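Local coordinates for lovastatin nonaketide synthase mokA (Monascus pilosus, PDB 6AD3), which catalyses the iterative nine-step assembly of the lovastatin polyketide as a type I polyketide synthase, the chain here being its condensation domain, at residues 128-133 / 147-152. The protein carries 1 engineered substitution. Numbering follows the deposited sequence.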
loop_
_atom_site.group_PDB
_atom_site.type_symbol
_atom_site.label_atom_id
_atom_site.label_comp_id
_atom_site.label_asym_id
_atom_site.label_seq_id
_atom_site.Cartn_x
_atom_site.Cartn_y
_atom_site.Cartn_z
ATOM N N ILE A 128 5.347 7.355 -17.424
ATOM C CA ILE A 128 5.527 7.626 -15.995
ATOM C C ILE A 128 6.928 7.177 -15.529
ATOM O O ILE A 128 7.434 7.679 -14.554
ATOM C CB ILE A 128 4.395 6.968 -15.151
ATOM C CG1 ILE A 128 4.440 7.425 -13.691
ATOM C CG2 ILE A 128 4.469 5.456 -15.195
ATOM C CD1 ILE A 128 4.303 8.923 -13.503
ATOM N N PHE A 129 7.599 6.335 -16.332
ATOM C CA PHE A 129 8.959 5.919 -16.018
ATOM C C PHE A 129 9.986 6.801 -16.712
ATOM O O PHE A 129 11.213 6.569 -16.568
ATOM C CB PHE A 129 9.188 4.443 -16.387
ATOM C CG PHE A 129 8.331 3.481 -15.611
ATOM C CD1 PHE A 129 7.794 3.830 -14.371
ATOM C CD2 PHE A 129 8.039 2.230 -16.133
ATOM C CE1 PHE A 129 7.003 2.940 -13.666
ATOM C CE2 PHE A 129 7.275 1.327 -15.416
ATOM C CZ PHE A 129 6.735 1.679 -14.204
ATOM N N ARG A 130 9.507 7.767 -17.504
ATOM C CA ARG A 130 10.362 8.824 -18.058
ATOM C C ARG A 130 9.811 10.185 -17.702
ATOM O O ARG A 130 9.790 11.158 -18.519
ATOM C CB ARG A 130 10.593 8.663 -19.553
ATOM C CG ARG A 130 9.493 8.102 -20.342
ATOM C CD ARG A 130 9.988 7.740 -21.745
ATOM N NE ARG A 130 8.922 7.109 -22.482
ATOM C CZ ARG A 130 7.951 7.734 -23.111
ATOM N NH1 ARG A 130 7.050 7.027 -23.741
ATOM N NH2 ARG A 130 7.950 9.045 -23.234
ATOM N N THR A 131 9.358 10.275 -16.463
ATOM C CA THR A 131 8.776 11.487 -15.949
ATOM C C THR A 131 9.632 12.102 -14.838
ATOM O O THR A 131 10.056 11.431 -13.891
ATOM C CB THR A 131 7.327 11.231 -15.474
ATOM O OG1 THR A 131 6.501 10.970 -16.635
ATOM C CG2 THR A 131 6.757 12.438 -14.750
ATOM N N GLY A 132 9.866 13.397 -14.956
ATOM C CA GLY A 132 10.378 14.161 -13.839
ATOM C C GLY A 132 9.336 15.040 -13.202
ATOM O O GLY A 132 8.232 15.202 -13.713
ATOM N N PHE A 133 9.683 15.630 -12.072
ATOM C CA PHE A 133 8.732 16.392 -11.301
ATOM C C PHE A 133 9.404 17.695 -10.913
ATOM O O PHE A 133 10.398 17.699 -10.205
ATOM C CB PHE A 133 8.302 15.638 -10.031
ATOM C CG PHE A 133 7.592 14.325 -10.304
ATOM C CD1 PHE A 133 8.299 13.203 -10.645
ATOM C CD2 PHE A 133 6.220 14.297 -10.394
ATOM C CE1 PHE A 133 7.637 12.051 -11.053
ATOM C CE2 PHE A 133 5.545 13.153 -10.787
ATOM C CZ PHE A 133 6.261 12.010 -11.068
ATOM N N GLN A 147 4.399 17.311 -13.637
ATOM C CA GLN A 147 5.054 16.200 -14.319
ATOM C C GLN A 147 5.654 16.679 -15.654
ATOM O O GLN A 147 4.969 17.291 -16.458
ATOM C CB GLN A 147 4.042 15.083 -14.628
ATOM C CG GLN A 147 3.256 14.587 -13.434
ATOM C CD GLN A 147 2.396 13.392 -13.804
ATOM O OE1 GLN A 147 2.909 12.281 -13.937
ATOM N NE2 GLN A 147 1.113 13.626 -14.030
ATOM N N ILE A 148 6.918 16.374 -15.867
ATOM C CA ILE A 148 7.571 16.601 -17.115
ATOM C C ILE A 148 7.834 15.281 -17.788
ATOM O O ILE A 148 8.563 14.446 -17.254
ATOM C CB ILE A 148 8.935 17.247 -16.885
ATOM C CG1 ILE A 148 8.780 18.520 -16.103
ATOM C CG2 ILE A 148 9.643 17.467 -18.207
ATOM C CD1 ILE A 148 10.066 18.934 -15.380
ATOM N N VAL A 149 7.228 15.063 -18.945
ATOM C CA VAL A 149 7.398 13.783 -19.637
ATOM C C VAL A 149 8.498 13.930 -20.649
ATOM O O VAL A 149 8.403 14.751 -21.541
ATOM C CB VAL A 149 6.101 13.323 -20.329
ATOM C CG1 VAL A 149 6.339 12.036 -21.104
ATOM C CG2 VAL A 149 5.001 13.125 -19.299
ATOM N N PHE A 150 9.571 13.179 -20.463
ATOM C CA PHE A 150 10.716 13.238 -21.332
ATOM C C PHE A 150 10.561 12.241 -22.464
ATOM O O PHE A 150 9.914 11.191 -22.308
ATOM C CB PHE A 150 11.992 12.920 -20.558
ATOM C CG PHE A 150 12.305 13.900 -19.474
ATOM C CD1 PHE A 150 12.909 15.119 -19.779
ATOM C CD2 PHE A 150 12.114 13.575 -18.150
ATOM C CE1 PHE A 150 13.214 16.031 -18.774
ATOM C CE2 PHE A 150 12.494 14.458 -17.132
ATOM C CZ PHE A 150 13.012 15.696 -17.448
ATOM N N GLY A 151 11.231 12.510 -23.573
ATOM C CA GLY A 151 11.212 11.578 -24.707
ATOM C C GLY A 151 11.916 10.271 -24.366
ATOM O O GLY A 151 11.534 9.186 -24.852
ATOM N N ARG A 152 12.914 10.343 -23.487
ATOM C CA ARG A 152 13.668 9.152 -23.123
ATOM C C ARG A 152 13.808 9.049 -21.609
ATOM O O ARG A 152 13.927 10.056 -20.921
ATOM C CB ARG A 152 15.043 9.168 -23.789
ATOM C CG ARG A 152 14.975 8.957 -25.309
ATOM C CD ARG A 152 16.343 9.000 -26.002
ATOM N NE ARG A 152 17.483 8.937 -25.076
ATOM C CZ ARG A 152 18.603 8.245 -25.302
ATOM N NH1 ARG A 152 18.733 7.506 -26.401
ATOM N NH2 ARG A 152 19.592 8.276 -24.417
HETATM O O HOH W 1 3.667 11.008 -16.403
#
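Gly132 and Ile148 form a hydrogen-bonded antiparallel pair, with Gly132 N giving to Ile148 O and Ile148 N to Gly132 O, both at 2.8 Å. Two residues along each strand, beyond the non-hydrogen-bonded pair Thr131/Val149, Phe150 N gives one further bond to Arg130 O (N-H...O 168°), a carbonyl also at the edge of the Phe150 ring. These strands make a beta hairpin of the condensation domain; 145-150 is the middle of a three-stranded antiparallel sheet, between 72-77 and 131-135. On the packed face Gln147 runs alongside Phe133, ring and amide planes 11° apart, and Thr131 CG2 lies 3.8 Å from Gln147 CB; Gln82 of helix 80-91 and Phe239 also touch Gln147. A water donates to both Thr131 OG1 and Gln147 OE1, while Glu127 O and Pro77 O engage Thr131 OG1 and Gln147 NE2. On the other face Ile148 and Phe150 are only partly buried, and Phe150 CE2 reaches 3.6 Å from Gly132 N, where the glycine has no side chain to intervene. Toward exposed Arg152 the pairing ends: Arg130 NH2 grips Phe150 O at 3.1 Å, the acceptor 5° out of the guanidinium plane, and NE bonds Arg124 O, so a charged donor ties the loose end to neutral main-chain carbonyls.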